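Local structure of AlyGC (Glaciecola chathamensis, 5GKD) at residues 158-163 and 193-198; 573-578 and 605-610; 636-641 and 666-671. The protein is a polysaccharide lyase of family 6 that probably cleaves alginate by beta-elimination, with calcium bound in its N-terminal beta-helix. All blocks are in the same frame, centred on the assembly; numbering follows the deposited sequence.

In the fold
AlyGC illustrates how a parallel beta-helix is held together rung by rung, at its corners as well as along its strands. Contact 1 joins two corner loops of the N-terminal beta-helix, which also carries the calcium site (N180, E183, E212, E214), whereas contacts 2 and 3 are strand pairs of the C-terminal beta-helix. Their centres lie about 45 and 44 Å from that of contact 1, on the other side of the chain's centre. Contacts 2 and 3, with centres about 10 Å apart, follow one another in the same ladder, because strands 606-610 and 637-641 are neighbours. The side chain of E605 lies about 14 Å from a bound calcium ion, that of Q666 about 12 Å.

Contact 1 (158-163 and 193-198); sequences SSQQNH and SLTDSF
With CG set between its backbone N and carbonyl carbon (chi1 45°), N162 folds its amide over S197, whose OG stands anti to the backbone N (chi1 179°), a setting that turns OG toward N162 ND2. The two loops are successive corners of a right-handed parallel beta-helix, one leading into strand 165-167 and the other into strand 200-207, and they run almost in the same direction. N162 ties the two loops together: ND2 donates to S197 OG at 2.9 Å, tilted somewhat from the amide plane, and also to S159 O at 3.1 Å within its own loop, nearly straight and in the amide plane. Its OD1 is engaged by H164 N and the hydroxyl of T199, which also bonds S197 OG, so the buried amide is gripped at both ends, which probably fixes its rotation. Backbone bonds reinforce the stacking, from Q161 N to D196 O and from N162 N to S197 O, with a weak one from H163 N to the same S197 carbonyl.

Toward solvent the contact becomes one of flat groups. H163 and F198 lie side by side and point the same way, their planes near parallel at 22° but slid apart, with centroids 4.9 Å apart. The overlap comes instead from F198 CB, which sits over a face of the imidazole, 3.7 Å from its centroid, in a CH-pi contact. Q161 lies alongside the same CD2/CE2 side of the phenyl ring, its CG 4.0 Å from F198 CE2. Nearer the start of each segment, Q160 crosses T195 at about a right angle; its NE2 is bonded to L154 O while passing 3.7 Å from T195 CG2.

Contact 2 (573-578 and 605-610); sequences DYIEVQ and EYLTIE
I575 through Q578 pair in parallel register with L607 through E610, the strand axes 4.7 Å apart and only 2° from parallel, and the backbone bonds I575 N to Y606 O, T608 N to I575 O, V577 N to T608 O and E610 N to V577 O zip them together. On one face I575 and V577 meet L607 and I609: V577 CB lies 3.9 Å from I609 CG1, the two chains side by side, while the CD2 methyl of L607 reaches I575 CG2. This is the inward face of a parallel beta-helix, where like residues of successive coils pile into aliphatic ladders, and F590 from another wall of the beta-helix packs against I575, V577 and I609.

The face carrying E576, T608, Q578 and E610 is polar. Q578 bends at CG (chi2 -69°), which swings its amide over toward E610; NE2 donates to E610 OE1 at 2.8 Å, in the amide plane and to the anti lone pair, with the carboxylate turned 69° from the amide. The same NE2 gives its second bond to E576 OE1 at 3.1 Å, approaching from above that carboxylate. One amide nitrogen thus bridges two acidic groups whose OE1 atoms stand 5.0 Å apart, and it probably eases their mutual repulsion. A leucine here would probably leave both carboxylates without this donor and E610 freer to turn, although N641 still holds its OE2. At the start of the pair, D573 O meets the edge of the Y606 ring at CD2, 3.5 Å away, while the phenol OH is bonded to D258 and R234 of the N-terminal beta-helix.

Contact 3 (636-641 and 666-671); sequences PHVVMN and QVNKMT
N641 and T671 make the tightest side-chain meeting here: the amide OD1 of N641 sits 3.0 Å from T671 CB, the two side chains crossing at a slant. The ND2 end of the same amide faces K669, whose chain, bent only at its last torsion, crosses at about a right angle and brings CE within 3.8 Å; with NZ it is a meeting of two donors and no bond forms. At the opposite end, the imidazole CD2 of H637 touches V667 CG2 at 3.6 Å. On the other face, M640 CB packs against M670 CG at 4.1 Å. The M670 chain is bent at both chi2 (71°) and chi3 (45°), which folds its thioether back along the strand, whereas the extended M640 chain leads away from M670, toward L607 and I609 of the preceding coil. V638 CB lies beside N668 OD1.

These pairs are set in register by backbone bonds from V638 N to V667 O, K669 N to V638 O, M640 N to K669 O and T671 N to M640 O, the ladder of two successive coils in a parallel beta-helix. Ahead of it, P636 O accepts a bond from Q666 N at 3.0 Å and a weak one from V667 N, so the bonding begins at P636, just ahead of strand 637-641 and directly after a cis peptide bond.

Second-shell partners fix the polar ends. N641 ND2 donates to E610 OE2, which probably sets which way round the amide lies. N668, buried among apolar neighbours, is satisfied by T665 through OD1 and by T692 through ND2. H637 ND1 bonds E605 O, its ring stacks on Y606, and NE2 reaches H259 of the N-terminal beta-helix.

Contact 1 (158-163 and 193-198)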
loop_
_atom_site.group_PDB
_atom_site.type_symbol
_atom_site.label_atom_id
_atom_site.label_comp_id
_atom_site.label_asym_id
_atom_site.label_seq_id
_atom_site.Cartn_x
_atom_site.Cartn_y
_atom_site.Cartn_z
ATOM N N SER A 158 38.062 -14.283 5.544
ATOM C CA SER A 158 38.770 -13.203 4.858
ATOM C C SER A 158 38.323 -11.821 5.317
ATOM O O SER A 158 39.050 -10.852 5.105
ATOM C CB SER A 158 38.576 -13.308 3.345
ATOM O OG SER A 158 39.002 -14.564 2.873
ATOM N N SER A 159 37.137 -11.714 5.909
ATOM C CA SER A 159 36.623 -10.459 6.441
ATOM C C SER A 159 36.680 -10.395 7.968
ATOM O O SER A 159 36.404 -9.338 8.541
ATOM C CB SER A 159 35.180 -10.248 5.963
ATOM O OG SER A 159 35.140 -9.969 4.575
ATOM N N GLN A 160 37.026 -11.493 8.631
ATOM C CA GLN A 160 37.220 -11.508 10.069
ATOM C C GLN A 160 38.637 -11.043 10.394
ATOM O O GLN A 160 39.464 -10.857 9.507
ATOM C CB GLN A 160 36.938 -12.908 10.613
ATOM C CG GLN A 160 35.500 -13.340 10.377
ATOM C CD GLN A 160 35.341 -14.848 10.428
ATOM O OE1 GLN A 160 36.252 -15.554 10.836
ATOM N NE2 GLN A 160 34.199 -15.340 9.996
ATOM N N GLN A 161 38.903 -10.825 11.677
ATOM C CA GLN A 161 40.205 -10.336 12.147
ATOM C C GLN A 161 40.702 -9.186 11.272
ATOM O O GLN A 161 41.817 -9.200 10.745
ATOM C CB GLN A 161 41.226 -11.473 12.194
ATOM C CG GLN A 161 40.750 -12.663 12.985
ATOM C CD GLN A 161 41.776 -13.757 13.072
ATOM O OE1 GLN A 161 42.874 -13.544 13.576
ATOM N NE2 GLN A 161 41.428 -14.944 12.572
ATOM N N ASN A 162 39.843 -8.186 11.105
ATOM C CA ASN A 162 40.067 -7.192 10.065
ATOM C C ASN A 162 40.922 -6.021 10.519
ATOM O O ASN A 162 41.627 -5.439 9.699
ATOM C CB ASN A 162 38.724 -6.670 9.535
ATOM C CG ASN A 162 37.723 -6.340 10.659
ATOM O OD1 ASN A 162 37.904 -5.369 11.400
ATOM N ND2 ASN A 162 36.668 -7.150 10.777
ATOM N N HIS A 163 40.856 -5.641 11.791
ATOM C CA HIS A 163 41.507 -4.420 12.270
ATOM C C HIS A 163 41.057 -3.191 11.490
ATOM O O HIS A 163 41.819 -2.233 11.338
ATOM C CB HIS A 163 43.041 -4.545 12.231
ATOM C CG HIS A 163 43.562 -5.614 13.131
ATOM N ND1 HIS A 163 43.749 -5.422 14.481
ATOM C CD2 HIS A 163 43.872 -6.907 12.888
ATOM C CE1 HIS A 163 44.183 -6.544 15.025
ATOM N NE2 HIS A 163 44.266 -7.458 14.080
ATOM N N SER A 193 29.086 -13.726 15.431
ATOM C CA SER A 193 29.413 -12.949 16.617
ATOM C C SER A 193 30.453 -13.617 17.499
ATOM O O SER A 193 31.074 -12.933 18.312
ATOM C CB SER A 193 28.147 -12.661 17.423
ATOM O OG SER A 193 27.450 -13.856 17.717
ATOM N N LEU A 194 30.688 -14.915 17.345
ATOM C CA LEU A 194 31.748 -15.576 18.098
ATOM C C LEU A 194 33.104 -15.481 17.411
ATOM O O LEU A 194 34.093 -15.960 17.962
ATOM C CB LEU A 194 31.381 -17.042 18.354
ATOM C CG LEU A 194 30.038 -17.162 19.077
ATOM C CD1 LEU A 194 29.683 -18.600 19.388
ATOM C CD2 LEU A 194 30.087 -16.337 20.359
ATOM N N THR A 195 33.183 -14.861 16.242
ATOM C CA THR A 195 34.476 -14.626 15.622
ATOM C C THR A 195 35.017 -13.290 16.109
ATOM O O THR A 195 34.268 -12.433 16.573
ATOM C CB THR A 195 34.376 -14.634 14.092
ATOM O OG1 THR A 195 33.701 -13.456 13.645
ATOM C CG2 THR A 195 33.602 -15.854 13.612
ATOM N N ASP A 196 36.334 -13.140 16.022
ATOM C CA ASP A 196 37.029 -11.936 16.457
ATOM C C ASP A 196 37.153 -10.978 15.280
ATOM O O ASP A 196 37.753 -11.321 14.258
ATOM C CB ASP A 196 38.421 -12.263 16.996
ATOM C CG ASP A 196 38.392 -13.014 18.310
ATOM O OD1 ASP A 196 37.418 -12.871 19.073
ATOM O OD2 ASP A 196 39.366 -13.730 18.584
ATOM N N SER A 197 36.626 -9.769 15.442
ATOM C CA SER A 197 36.676 -8.763 14.395
ATOM C C SER A 197 37.843 -7.792 14.546
ATOM O O SER A 197 38.434 -7.404 13.540
ATOM C CB SER A 197 35.347 -8.000 14.357
ATOM O OG SER A 197 35.361 -6.993 13.368
ATOM N N PHE A 198 38.189 -7.397 15.776
ATOM C CA PHE A 198 39.280 -6.447 16.057
ATOM C C PHE A 198 39.041 -5.083 15.416
ATOM O O PHE A 198 39.981 -4.402 15.030
ATOM C CB PHE A 198 40.639 -6.986 15.606
ATOM C CG PHE A 198 41.037 -8.297 16.244
ATOM C CD1 PHE A 198 40.866 -8.517 17.591
ATOM C CD2 PHE A 198 41.630 -9.289 15.487
ATOM C CE1 PHE A 198 41.266 -9.724 18.176
ATOM C CE2 PHE A 198 42.025 -10.491 16.065
ATOM C CZ PHE A 198 41.833 -10.708 17.410
HETATM O O HOH W 1 42.814 -2.499 15.698
#

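Contact 2 (573-578 and 605-610)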
loop_
_atom_site.group_PDB
_atom_site.type_symbol
_atom_site.label_atom_id
_atom_site.label_comp_id
_atom_site.label_asym_id
_atom_site.label_seq_id
_atom_site.Cartn_x
_atom_site.Cartn_y
_atom_site.Cartn_z
ATOM N N ASP A 573 6.050 11.068 13.397
ATOM C CA ASP A 573 6.858 11.434 14.560
ATOM C C ASP A 573 5.977 11.888 15.727
ATOM O O ASP A 573 6.289 11.618 16.889
ATOM C CB ASP A 573 7.865 12.525 14.191
ATOM C CG ASP A 573 9.129 11.963 13.499
ATOM O OD1 ASP A 573 9.705 10.989 13.991
ATOM O OD2 ASP A 573 9.574 12.516 12.482
ATOM N N TYR A 574 4.872 12.578 15.439
ATOM C CA TYR A 574 3.833 12.755 16.444
ATOM C C TYR A 574 2.541 13.172 15.774
ATOM O O TYR A 574 2.541 13.789 14.705
ATOM C CB TYR A 574 4.200 13.788 17.528
ATOM C CG TYR A 574 4.444 15.201 17.043
ATOM C CD1 TYR A 574 3.387 16.083 16.804
ATOM C CD2 TYR A 574 5.733 15.664 16.850
ATOM C CE1 TYR A 574 3.633 17.388 16.363
ATOM C CE2 TYR A 574 5.982 16.947 16.414
ATOM C CZ TYR A 574 4.942 17.801 16.172
ATOM O OH TYR A 574 5.244 19.071 15.754
ATOM N N ILE A 575 1.444 12.823 16.431
ATOM C CA ILE A 575 0.123 13.365 16.159
ATOM C C ILE A 575 -0.350 13.994 17.460
ATOM O O ILE A 575 -0.410 13.315 18.491
ATOM C CB ILE A 575 -0.851 12.278 15.680
ATOM C CG1 ILE A 575 -0.363 11.695 14.356
ATOM C CG2 ILE A 575 -2.247 12.830 15.512
ATOM C CD1 ILE A 575 -1.025 10.391 14.002
ATOM N N GLU A 576 -0.646 15.290 17.428
ATOM C CA GLU A 576 -1.046 16.016 18.628
ATOM C C GLU A 576 -2.359 16.754 18.401
ATOM O O GLU A 576 -2.469 17.558 17.473
ATOM C CB GLU A 576 0.032 17.006 19.054
ATOM C CG GLU A 576 0.056 17.170 20.554
ATOM C CD GLU A 576 0.525 18.522 20.994
ATOM O OE1 GLU A 576 0.809 18.667 22.204
ATOM O OE2 GLU A 576 0.607 19.427 20.132
ATOM N N VAL A 577 -3.337 16.489 19.261
ATOM C CA VAL A 577 -4.654 17.111 19.211
ATOM C C VAL A 577 -4.887 17.835 20.533
ATOM O O VAL A 577 -4.857 17.209 21.602
ATOM C CB VAL A 577 -5.761 16.079 18.958
ATOM C CG1 VAL A 577 -7.110 16.750 18.925
ATOM C CG2 VAL A 577 -5.498 15.318 17.651
ATOM N N GLN A 578 -5.116 19.150 20.461
ATOM C CA GLN A 578 -5.357 19.987 21.636
ATOM C C GLN A 578 -6.612 20.821 21.420
ATOM O O GLN A 578 -6.782 21.421 20.352
ATOM C CB GLN A 578 -4.179 20.927 21.925
ATOM C CG GLN A 578 -2.861 20.261 22.230
ATOM C CD GLN A 578 -2.861 19.547 23.563
ATOM O OE1 GLN A 578 -3.715 19.794 24.413
ATOM N NE2 GLN A 578 -1.903 18.653 23.755
ATOM N N GLU A 605 4.847 7.558 16.813
ATOM C CA GLU A 605 5.671 7.538 18.013
ATOM C C GLU A 605 4.924 8.111 19.218
ATOM O O GLU A 605 4.898 7.488 20.279
ATOM C CB GLU A 605 6.983 8.296 17.772
ATOM C CG GLU A 605 8.009 8.128 18.897
ATOM C CD GLU A 605 8.541 6.706 19.053
ATOM O OE1 GLU A 605 8.347 5.864 18.153
ATOM O OE2 GLU A 605 9.174 6.429 20.092
ATOM N N TYR A 606 4.324 9.294 19.073
ATOM C CA TYR A 606 3.563 9.963 20.128
ATOM C C TYR A 606 2.188 10.336 19.599
ATOM O O TYR A 606 2.080 11.187 18.715
ATOM C CB TYR A 606 4.263 11.226 20.623
ATOM C CG TYR A 606 5.634 11.012 21.174
ATOM C CD1 TYR A 606 5.831 10.624 22.502
ATOM C CD2 TYR A 606 6.740 11.210 20.375
ATOM C CE1 TYR A 606 7.115 10.435 23.013
ATOM C CE2 TYR A 606 8.004 11.025 20.865
ATOM C CZ TYR A 606 8.187 10.631 22.172
ATOM O OH TYR A 606 9.467 10.466 22.611
ATOM N N LEU A 607 1.149 9.722 20.150
ATOM C CA LEU A 607 -0.231 10.140 19.940
ATOM C C LEU A 607 -0.708 10.855 21.198
ATOM O O LEU A 607 -0.759 10.244 22.271
ATOM C CB LEU A 607 -1.119 8.928 19.670
ATOM C CG LEU A 607 -2.400 9.016 18.858
ATOM C CD1 LEU A 607 -3.429 8.070 19.417
ATOM C CD2 LEU A 607 -2.939 10.404 18.699
ATOM N N THR A 608 -1.071 12.131 21.069
ATOM C CA THR A 608 -1.535 12.921 22.206
ATOM C C THR A 608 -2.860 13.596 21.875
ATOM O O THR A 608 -2.965 14.284 20.859
ATOM C CB THR A 608 -0.498 13.979 22.612
ATOM O OG1 THR A 608 0.683 13.334 23.078
ATOM C CG2 THR A 608 -1.040 14.851 23.740
ATOM N N ILE A 609 -3.869 13.397 22.728
ATOM C CA ILE A 609 -5.175 14.057 22.606
ATOM C C ILE A 609 -5.535 14.610 23.976
ATOM O O ILE A 609 -5.771 13.839 24.910
ATOM C CB ILE A 609 -6.281 13.109 22.113
ATOM C CG1 ILE A 609 -5.983 12.575 20.721
ATOM C CG2 ILE A 609 -7.614 13.816 22.079
ATOM C CD1 ILE A 609 -7.045 11.613 20.226
ATOM N N GLU A 610 -5.601 15.935 24.100
ATOM C CA GLU A 610 -5.938 16.558 25.376
ATOM C C GLU A 610 -6.975 17.663 25.195
ATOM O O GLU A 610 -7.020 18.331 24.162
ATOM C CB GLU A 610 -4.692 17.139 26.064
ATOM C CG GLU A 610 -3.674 16.108 26.485
ATOM C CD GLU A 610 -2.418 16.741 27.057
ATOM O OE1 GLU A 610 -1.781 17.547 26.347
ATOM O OE2 GLU A 610 -2.077 16.445 28.223
HETATM O O HOH W 2 1.927 13.776 20.154
#

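Contact 3 (636-641 and 666-671)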
loop_
_atom_site.group_PDB
_atom_site.type_symbol
_atom_site.label_atom_id
_atom_site.label_comp_id
_atom_site.label_asym_id
_atom_site.label_seq_id
_atom_site.Cartn_x
_atom_site.Cartn_y
_atom_site.Cartn_z
ATOM N N PRO A 636 4.584 2.882 20.281
ATOM C CA PRO A 636 3.859 4.135 20.499
ATOM C C PRO A 636 3.705 4.590 21.953
ATOM O O PRO A 636 3.663 3.784 22.866
ATOM C CB PRO A 636 2.480 3.839 19.912
ATOM C CG PRO A 636 2.708 2.748 18.935
ATOM C CD PRO A 636 3.756 1.892 19.572
ATOM N N HIS A 637 3.649 5.903 22.144
ATOM C CA HIS A 637 3.207 6.514 23.390
ATOM C C HIS A 637 1.826 7.095 23.125
ATOM O O HIS A 637 1.672 7.918 22.222
ATOM C CB HIS A 637 4.137 7.637 23.851
ATOM C CG HIS A 637 5.589 7.293 23.880
ATOM N ND1 HIS A 637 6.338 7.108 22.739
ATOM C CD2 HIS A 637 6.453 7.172 24.923
ATOM C CE1 HIS A 637 7.592 6.853 23.078
ATOM N NE2 HIS A 637 7.689 6.892 24.396
ATOM N N VAL A 638 0.831 6.667 23.890
ATOM C CA VAL A 638 -0.543 7.132 23.733
ATOM C C VAL A 638 -0.956 7.840 25.017
ATOM O O VAL A 638 -1.024 7.217 26.082
ATOM C CB VAL A 638 -1.499 5.977 23.405
ATOM C CG1 VAL A 638 -2.904 6.486 23.251
ATOM C CG2 VAL A 638 -1.047 5.291 22.139
ATOM N N VAL A 639 -1.216 9.138 24.920
ATOM C CA VAL A 639 -1.467 9.990 26.075
ATOM C C VAL A 639 -2.762 10.737 25.814
ATOM O O VAL A 639 -2.847 11.502 24.851
ATOM C CB VAL A 639 -0.317 10.982 26.321
ATOM C CG1 VAL A 639 -0.708 11.989 27.394
ATOM C CG2 VAL A 639 0.951 10.255 26.698
ATOM N N MET A 640 -3.774 10.507 26.653
ATOM C CA MET A 640 -5.073 11.148 26.476
ATOM C C MET A 640 -5.594 11.655 27.811
ATOM O O MET A 640 -5.888 10.859 28.706
ATOM C CB MET A 640 -6.072 10.195 25.833
ATOM C CG MET A 640 -5.655 9.758 24.461
ATOM S SD MET A 640 -6.982 9.046 23.502
ATOM C CE MET A 640 -6.078 8.634 21.986
ATOM N N ASN A 641 -5.738 12.977 27.930
ATOM C CA ASN A 641 -6.074 13.624 29.187
ATOM C C ASN A 641 -7.157 14.668 28.982
ATOM O O ASN A 641 -7.122 15.438 28.017
ATOM C CB ASN A 641 -4.867 14.319 29.824
ATOM C CG ASN A 641 -3.707 13.396 30.028
ATOM O OD1 ASN A 641 -3.877 12.226 30.376
ATOM N ND2 ASN A 641 -2.506 13.909 29.805
ATOM N N GLN A 666 3.623 1.082 24.180
ATOM C CA GLN A 666 4.612 0.926 25.236
ATOM C C GLN A 666 4.410 1.895 26.392
ATOM O O GLN A 666 4.820 1.597 27.516
ATOM C CB GLN A 666 6.005 1.104 24.639
ATOM C CG GLN A 666 6.200 0.232 23.383
ATOM C CD GLN A 666 7.635 -0.174 23.174
ATOM O OE1 GLN A 666 8.311 -0.611 24.108
ATOM N NE2 GLN A 666 8.119 -0.021 21.947
ATOM N N VAL A 667 3.790 3.044 26.146
ATOM C CA VAL A 667 3.457 4.001 27.190
ATOM C C VAL A 667 2.009 4.433 26.984
ATOM O O VAL A 667 1.664 4.992 25.933
ATOM C CB VAL A 667 4.393 5.218 27.178
ATOM C CG1 VAL A 667 3.891 6.270 28.166
ATOM C CG2 VAL A 667 5.832 4.795 27.504
ATOM N N ASN A 668 1.168 4.191 27.985
ATOM C CA ASN A 668 -0.251 4.512 27.902
ATOM C C ASN A 668 -0.648 5.316 29.127
ATOM O O ASN A 668 -0.452 4.859 30.257
ATOM C CB ASN A 668 -1.096 3.246 27.812
ATOM C CG ASN A 668 -0.668 2.345 26.683
ATOM O OD1 ASN A 668 -0.936 2.636 25.529
ATOM N ND2 ASN A 668 -0.010 1.243 27.008
ATOM N N LYS A 669 -1.210 6.503 28.907
ATOM C CA LYS A 669 -1.637 7.380 29.997
ATOM C C LYS A 669 -3.001 7.966 29.652
ATOM O O LYS A 669 -3.106 8.798 28.747
ATOM C CB LYS A 669 -0.604 8.481 30.241
ATOM C CG LYS A 669 -0.991 9.509 31.307
ATOM C CD LYS A 669 0.163 10.496 31.579
ATOM C CE LYS A 669 -0.343 11.819 32.168
ATOM N NZ LYS A 669 0.370 13.019 31.584
ATOM N N MET A 670 -4.043 7.539 30.365
ATOM C CA MET A 670 -5.392 8.076 30.194
ATOM C C MET A 670 -5.872 8.647 31.521
ATOM O O MET A 670 -6.066 7.904 32.486
ATOM C CB MET A 670 -6.367 7.009 29.698
ATOM C CG MET A 670 -6.496 6.866 28.176
ATOM S SD MET A 670 -5.051 6.153 27.380
ATOM C CE MET A 670 -4.714 4.819 28.455
ATOM N N THR A 671 -6.118 9.954 31.549
ATOM C CA THR A 671 -6.243 10.709 32.789
ATOM C C THR A 671 -7.367 11.730 32.666
ATOM O O THR A 671 -7.417 12.477 31.691
ATOM C CB THR A 671 -4.898 11.393 33.099
ATOM O OG1 THR A 671 -4.147 10.593 34.016
ATOM C CG2 THR A 671 -5.055 12.797 33.625
#